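Local coordinates for RNA-dependent RNA Polymerase (Bombyx mori cytoplasmic polyhedrosis virus, PDB 6TZ0), which catalyses RNA-templated RNA synthesis, making plus strands in transcription and complementary minus strands in replication of the double-stranded viral genome, at residues A[1135-1140]-A[1171-1176]; A[1074-1079]-A[1178-1183]. All coordinates share one frame; numbering follows the deposited sequence.

How the interactions relate
Interactions 1 and 2 lie side by side in the C-terminal family region of the polymerase, their centres about 7 Å apart, and both use helix 1174-1188: interaction 1 its first residues and the turn before it, interaction 2 its middle. Along the chain the order is 1074-1079, 1135-1140, 1171-1176 and 1178-1183, which nests interaction 1 within the loop closed by interaction 2. The two join directly where Y1139 N lies 2.7 Å from I1079 O, a probable backbone hydrogen bond, and where the rings of Y1139 and F1181 meet edge-to-face. The loop, helix 1074-1080 and helix 1174-1188 thus pack on one another, away from the annotated nucleotide and metal sites.

Interaction 1 (A[1135-1140]-A[1171-1176]); sequences GNVEYH and STQCRA
The methyl CG2 of V1137 packs in van der Waals contact against the carboxamide of Q1173, with Q1173 CD and NE2 both at 3.5 Å, and this is the main side-chain contact between 1135-1140 and 1171-1176. The two side chains approach from opposite directions. Q1173 reaches across because its chain runs extended beyond CG, which carries the amide to the valine; the backbones stay well apart, the nearest CA atoms, those of V1137 and Q1173, being separated by 8.4 Å.

The loop that follows helix 1118-1132 is joined here to the start of helix 1174-1188. A type I turn from S1171 to C1174 leads into that helix, with C1174 N 3.3 Å from S1171 O, and Q1173 is the third residue of the turn. V1137 also packs on Y1209 and V1210 of helix 1204-1211.

The polar part is weak. Q1173 NE2 donates to N1136 OD1 over 3.3 Å, but the N-H...O angle of only 123° makes a bent bond, although the amide planes are just 27° apart. N1136 CG sits between its backbone N and carbonyl carbon (chi1 53°); OD1 there lies 2.7 Å from V1137 N, a second weak donor, while also facing Q1173 NE2.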
loop_
_atom_site.group_PDB
_atom_site.type_symbol
_atom_site.label_atom_id
_atom_site.label_comp_id
_atom_site.label_asym_id
_atom_site.label_seq_id
_atom_site.Cartn_x
_atom_site.Cartn_y
_atom_site.Cartn_z
ATOM N N GLY A 1135 29.076 11.894 -31.152
ATOM C CA GLY A 1135 28.386 10.828 -30.469
ATOM C C GLY A 1135 28.995 9.468 -30.694
ATOM O O GLY A 1135 28.378 8.459 -30.342
ATOM N N ASN A 1136 30.196 9.409 -31.274
ATOM C CA ASN A 1136 30.774 8.125 -31.649
ATOM C C ASN A 1136 31.409 7.415 -30.458
ATOM O O ASN A 1136 31.329 6.188 -30.351
ATOM C CB ASN A 1136 31.768 8.312 -32.798
ATOM C CG ASN A 1136 32.821 9.372 -32.513
ATOM O OD1 ASN A 1136 32.886 9.936 -31.424
ATOM N ND2 ASN A 1136 33.654 9.647 -33.506
ATOM N N VAL A 1137 32.043 8.153 -29.553
ATOM C CA VAL A 1137 32.589 7.514 -28.361
ATOM C C VAL A 1137 31.507 7.447 -27.291
ATOM O O VAL A 1137 30.637 8.322 -27.200
ATOM C CB VAL A 1137 33.857 8.235 -27.863
ATOM C CG1 VAL A 1137 34.936 8.221 -28.933
ATOM C CG2 VAL A 1137 33.569 9.643 -27.431
ATOM N N GLU A 1138 31.538 6.376 -26.504
ATOM C CA GLU A 1138 30.551 6.112 -25.465
ATOM C C GLU A 1138 31.136 5.061 -24.536
ATOM O O GLU A 1138 31.941 4.231 -24.962
ATOM C CB GLU A 1138 29.213 5.654 -26.061
ATOM C CG GLU A 1138 29.283 4.358 -26.850
ATOM C CD GLU A 1138 27.974 4.016 -27.529
ATOM O OE1 GLU A 1138 27.018 4.815 -27.421
ATOM O OE2 GLU A 1138 27.902 2.945 -28.169
ATOM N N TYR A 1139 30.755 5.113 -23.260
ATOM C CA TYR A 1139 31.536 4.235 -22.396
ATOM C C TYR A 1139 30.703 3.324 -21.498
ATOM O O TYR A 1139 31.118 2.185 -21.264
ATOM C CB TYR A 1139 32.500 5.079 -21.570
ATOM C CG TYR A 1139 33.629 4.254 -21.042
ATOM C CD1 TYR A 1139 34.569 3.735 -21.913
ATOM C CD2 TYR A 1139 33.770 3.998 -19.687
ATOM C CE1 TYR A 1139 35.600 2.972 -21.463
ATOM C CE2 TYR A 1139 34.814 3.240 -19.224
ATOM C CZ TYR A 1139 35.724 2.727 -20.119
ATOM O OH TYR A 1139 36.768 1.970 -19.674
ATOM N N HIS A 1140 29.557 3.796 -20.992
ATOM C CA HIS A 1140 28.501 2.976 -20.378
ATOM C C HIS A 1140 28.975 2.219 -19.130
ATOM O O HIS A 1140 29.147 1.001 -19.133
ATOM C CB HIS A 1140 27.901 1.991 -21.390
ATOM C CG HIS A 1140 27.110 2.642 -22.479
ATOM N ND1 HIS A 1140 27.680 3.074 -23.655
ATOM C CD2 HIS A 1140 25.789 2.919 -22.577
ATOM C CE1 HIS A 1140 26.745 3.596 -24.429
ATOM N NE2 HIS A 1140 25.589 3.515 -23.798
ATOM N N SER A 1171 40.172 16.017 -28.985
ATOM C CA SER A 1171 38.768 16.185 -29.318
ATOM C C SER A 1171 38.072 16.899 -28.172
ATOM O O SER A 1171 38.573 16.942 -27.048
ATOM C CB SER A 1171 38.091 14.845 -29.607
ATOM O OG SER A 1171 36.712 15.024 -29.868
ATOM N N THR A 1172 36.897 17.450 -28.475
ATOM C CA THR A 1172 36.120 18.205 -27.500
ATOM C C THR A 1172 35.534 17.334 -26.400
ATOM O O THR A 1172 35.124 17.864 -25.363
ATOM C CB THR A 1172 34.998 18.966 -28.210
ATOM O OG1 THR A 1172 34.294 19.779 -27.265
ATOM C CG2 THR A 1172 34.029 18.006 -28.876
ATOM N N GLN A 1173 35.498 16.019 -26.592
ATOM C CA GLN A 1173 34.977 15.083 -25.611
ATOM C C GLN A 1173 36.067 14.186 -25.046
ATOM O O GLN A 1173 35.781 13.074 -24.599
ATOM C CB GLN A 1173 33.855 14.270 -26.245
ATOM C CG GLN A 1173 34.262 13.617 -27.538
ATOM C CD GLN A 1173 33.090 12.996 -28.249
ATOM O OE1 GLN A 1173 31.977 12.980 -27.730
ATOM N NE2 GLN A 1173 33.330 12.479 -29.447
ATOM N N CYS A 1174 37.317 14.649 -25.069
ATOM C CA CYS A 1174 38.402 13.926 -24.424
ATOM C C CYS A 1174 38.459 14.191 -22.931
ATOM O O CYS A 1174 38.840 13.296 -22.175
ATOM C CB CYS A 1174 39.745 14.301 -25.046
ATOM S SG CYS A 1174 40.016 13.678 -26.704
ATOM N N ARG A 1175 38.077 15.394 -22.499
ATOM C CA ARG A 1175 38.301 15.806 -21.115
ATOM C C ARG A 1175 37.429 15.017 -20.149
ATOM O O ARG A 1175 37.936 14.423 -19.187
ATOM C CB ARG A 1175 38.051 17.308 -20.985
ATOM C CG ARG A 1175 38.374 17.904 -19.625
ATOM C CD ARG A 1175 38.239 19.419 -19.657
ATOM N NE ARG A 1175 38.610 20.041 -18.390
ATOM C CZ ARG A 1175 37.755 20.337 -17.414
ATOM N NH1 ARG A 1175 36.464 20.084 -17.555
ATOM N NH2 ARG A 1175 38.194 20.901 -16.298
ATOM N N ALA A 1176 36.127 14.955 -20.421
ATOM C CA ALA A 1176 35.203 14.186 -19.598
ATOM C C ALA A 1176 35.465 12.690 -19.672
ATOM O O ALA A 1176 35.317 11.986 -18.669
ATOM C CB ALA A 1176 33.771 14.479 -20.031
#

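Interaction 2 (A[1074-1079]-A[1178-1183])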
loop_
_atom_site.group_PDB
_atom_site.type_symbol
_atom_site.label_atom_id
_atom_site.label_comp_id
_atom_site.label_asym_id
_atom_site.label_seq_id
_atom_site.Cartn_x
_atom_site.Cartn_y
_atom_site.Cartn_z
ATOM N N LEU A 1074 26.441 17.588 -19.458
ATOM C CA LEU A 1074 25.956 17.102 -20.742
ATOM C C LEU A 1074 26.971 16.159 -21.381
ATOM O O LEU A 1074 26.613 15.085 -21.882
ATOM C CB LEU A 1074 25.648 18.297 -21.647
ATOM C CG LEU A 1074 24.783 18.164 -22.899
ATOM C CD1 LEU A 1074 24.035 19.466 -23.106
ATOM C CD2 LEU A 1074 25.608 17.854 -24.125
ATOM N N ASP A 1075 28.253 16.524 -21.327
ATOM C CA ASP A 1075 29.275 15.779 -22.056
ATOM C C ASP A 1075 29.669 14.503 -21.316
ATOM O O ASP A 1075 30.119 13.530 -21.932
ATOM C CB ASP A 1075 30.489 16.680 -22.293
ATOM C CG ASP A 1075 31.467 16.095 -23.287
ATOM O OD1 ASP A 1075 31.149 16.072 -24.493
ATOM O OD2 ASP A 1075 32.561 15.675 -22.870
ATOM N N VAL A 1076 29.514 14.488 -19.988
ATOM C CA VAL A 1076 29.757 13.263 -19.228
ATOM C C VAL A 1076 28.623 12.277 -19.441
ATOM O O VAL A 1076 28.832 11.141 -19.884
ATOM C CB VAL A 1076 29.928 13.572 -17.730
ATOM C CG1 VAL A 1076 30.034 12.280 -16.944
ATOM C CG2 VAL A 1076 31.137 14.417 -17.490
ATOM N N ALA A 1077 27.397 12.716 -19.148
ATOM C CA ALA A 1077 26.246 11.824 -19.162
ATOM C C ALA A 1077 25.849 11.444 -20.578
ATOM O O ALA A 1077 25.098 10.486 -20.771
ATOM C CB ALA A 1077 25.070 12.472 -18.434
ATOM N N SER A 1078 26.340 12.178 -21.577
ATOM C CA SER A 1078 26.117 11.788 -22.962
ATOM C C SER A 1078 26.847 10.496 -23.290
ATOM O O SER A 1078 26.232 9.497 -23.668
ATOM C CB SER A 1078 26.579 12.899 -23.891
ATOM O OG SER A 1078 27.988 13.032 -23.844
ATOM N N ILE A 1079 28.172 10.494 -23.134
ATOM C CA ILE A 1079 28.928 9.303 -23.480
ATOM C C ILE A 1079 28.758 8.223 -22.421
ATOM O O ILE A 1079 29.039 7.051 -22.688
ATOM C CB ILE A 1079 30.405 9.667 -23.741
ATOM C CG1 ILE A 1079 31.108 10.224 -22.504
ATOM C CG2 ILE A 1079 30.513 10.676 -24.870
ATOM C CD1 ILE A 1079 32.000 9.227 -21.810
ATOM N N TYR A 1178 38.417 11.206 -20.191
ATOM C CA TYR A 1178 39.596 10.885 -19.394
ATOM C C TYR A 1178 39.314 11.055 -17.906
ATOM O O TYR A 1178 39.896 10.339 -17.081
ATOM C CB TYR A 1178 40.770 11.770 -19.806
ATOM C CG TYR A 1178 41.242 11.629 -21.238
ATOM C CD1 TYR A 1178 40.943 10.505 -21.997
ATOM C CD2 TYR A 1178 41.954 12.655 -21.847
ATOM C CE1 TYR A 1178 41.361 10.400 -23.308
ATOM C CE2 TYR A 1178 42.371 12.559 -23.156
ATOM C CZ TYR A 1178 42.070 11.429 -23.880
ATOM O OH TYR A 1178 42.489 11.320 -25.182
ATOM N N ASN A 1179 38.420 11.986 -17.551
ATOM C CA ASN A 1179 37.985 12.110 -16.162
ATOM C C ASN A 1179 37.242 10.866 -15.700
ATOM O O ASN A 1179 37.407 10.426 -14.560
ATOM C CB ASN A 1179 37.094 13.338 -15.989
ATOM C CG ASN A 1179 37.859 14.628 -16.079
ATOM O OD1 ASN A 1179 38.986 14.725 -15.607
ATOM N ND2 ASN A 1179 37.239 15.640 -16.662
ATOM N N ILE A 1180 36.426 10.286 -16.580
ATOM C CA ILE A 1180 35.734 9.039 -16.262
ATOM C C ILE A 1180 36.725 7.891 -16.117
ATOM O O ILE A 1180 36.593 7.058 -15.208
ATOM C CB ILE A 1180 34.655 8.758 -17.326
ATOM C CG1 ILE A 1180 33.473 9.702 -17.116
ATOM C CG2 ILE A 1180 34.214 7.310 -17.342
ATOM C CD1 ILE A 1180 32.455 9.641 -18.189
ATOM N N PHE A 1181 37.736 7.843 -17.000
ATOM C CA PHE A 1181 38.814 6.853 -16.894
ATOM C C PHE A 1181 39.494 6.906 -15.535
ATOM O O PHE A 1181 39.583 5.890 -14.826
ATOM C CB PHE A 1181 39.869 7.085 -17.976
ATOM C CG PHE A 1181 39.455 6.675 -19.353
ATOM C CD1 PHE A 1181 38.278 5.988 -19.581
ATOM C CD2 PHE A 1181 40.290 6.941 -20.421
ATOM C CE1 PHE A 1181 37.928 5.609 -20.853
ATOM C CE2 PHE A 1181 39.950 6.557 -21.689
ATOM C CZ PHE A 1181 38.769 5.881 -21.904
ATOM N N SER A 1182 39.932 8.101 -15.141
ATOM C CA SER A 1182 40.614 8.279 -13.865
ATOM C C SER A 1182 39.695 7.993 -12.681
ATOM O O SER A 1182 40.112 7.351 -11.713
ATOM C CB SER A 1182 41.174 9.692 -13.795
ATOM O OG SER A 1182 40.126 10.636 -13.828
ATOM N N TYR A 1183 38.430 8.410 -12.766
ATOM C CA TYR A 1183 37.490 8.251 -11.658
ATOM C C TYR A 1183 37.165 6.787 -11.401
ATOM O O TYR A 1183 37.208 6.321 -10.252
ATOM C CB TYR A 1183 36.221 9.041 -11.969
ATOM C CG TYR A 1183 35.112 8.923 -10.958
ATOM C CD1 TYR A 1183 35.212 9.530 -9.719
ATOM C CD2 TYR A 1183 33.940 8.255 -11.269
ATOM C CE1 TYR A 1183 34.197 9.443 -8.806
ATOM C CE2 TYR A 1183 32.920 8.161 -10.364
ATOM C CZ TYR A 1183 33.053 8.758 -9.135
ATOM O OH TYR A 1183 32.033 8.669 -8.224
#
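I1180 CD1 is the single atom on which the packing between helix segments 1074-1079 and 1178-1183 converges: it lies 3.7 Å from I1079 CD1 and 3.8 Å from V1076 CG1. V1076 and I1079 are three residues apart, about one helical turn, and both present a methyl to the same isoleucine end. I1180 gets there with an extended chain (chi2 172°), whereas I1079 slides past it in the opposite direction and V1076 crosses it at a slant.

All three residues are buried, and no hydrogen bond links the segments. Beyond this methyl cluster the interface loosens quickly: the side chain of N1179 comes no nearer than 6.2 Å to the other segment, and the partly exposed A1077 points away.

The two serine hydroxyls bond back to carbonyls of their own helices. S1078 OG donates to D1075 O and S1182 OG to N1179 O at 2.8 Å, the latter from 37° above the carbonyl plane. N1179 O also receives Y1183 N from the same face, so one carbonyl carries two donors.

V1076 further touches A1176, and I1079 touches L1177, extending the apolar seam along helix 1174-1188. The arrangement is plain helix-helix packing through aliphatic side chains, in the C-terminal region of this reovirus-family polymerase.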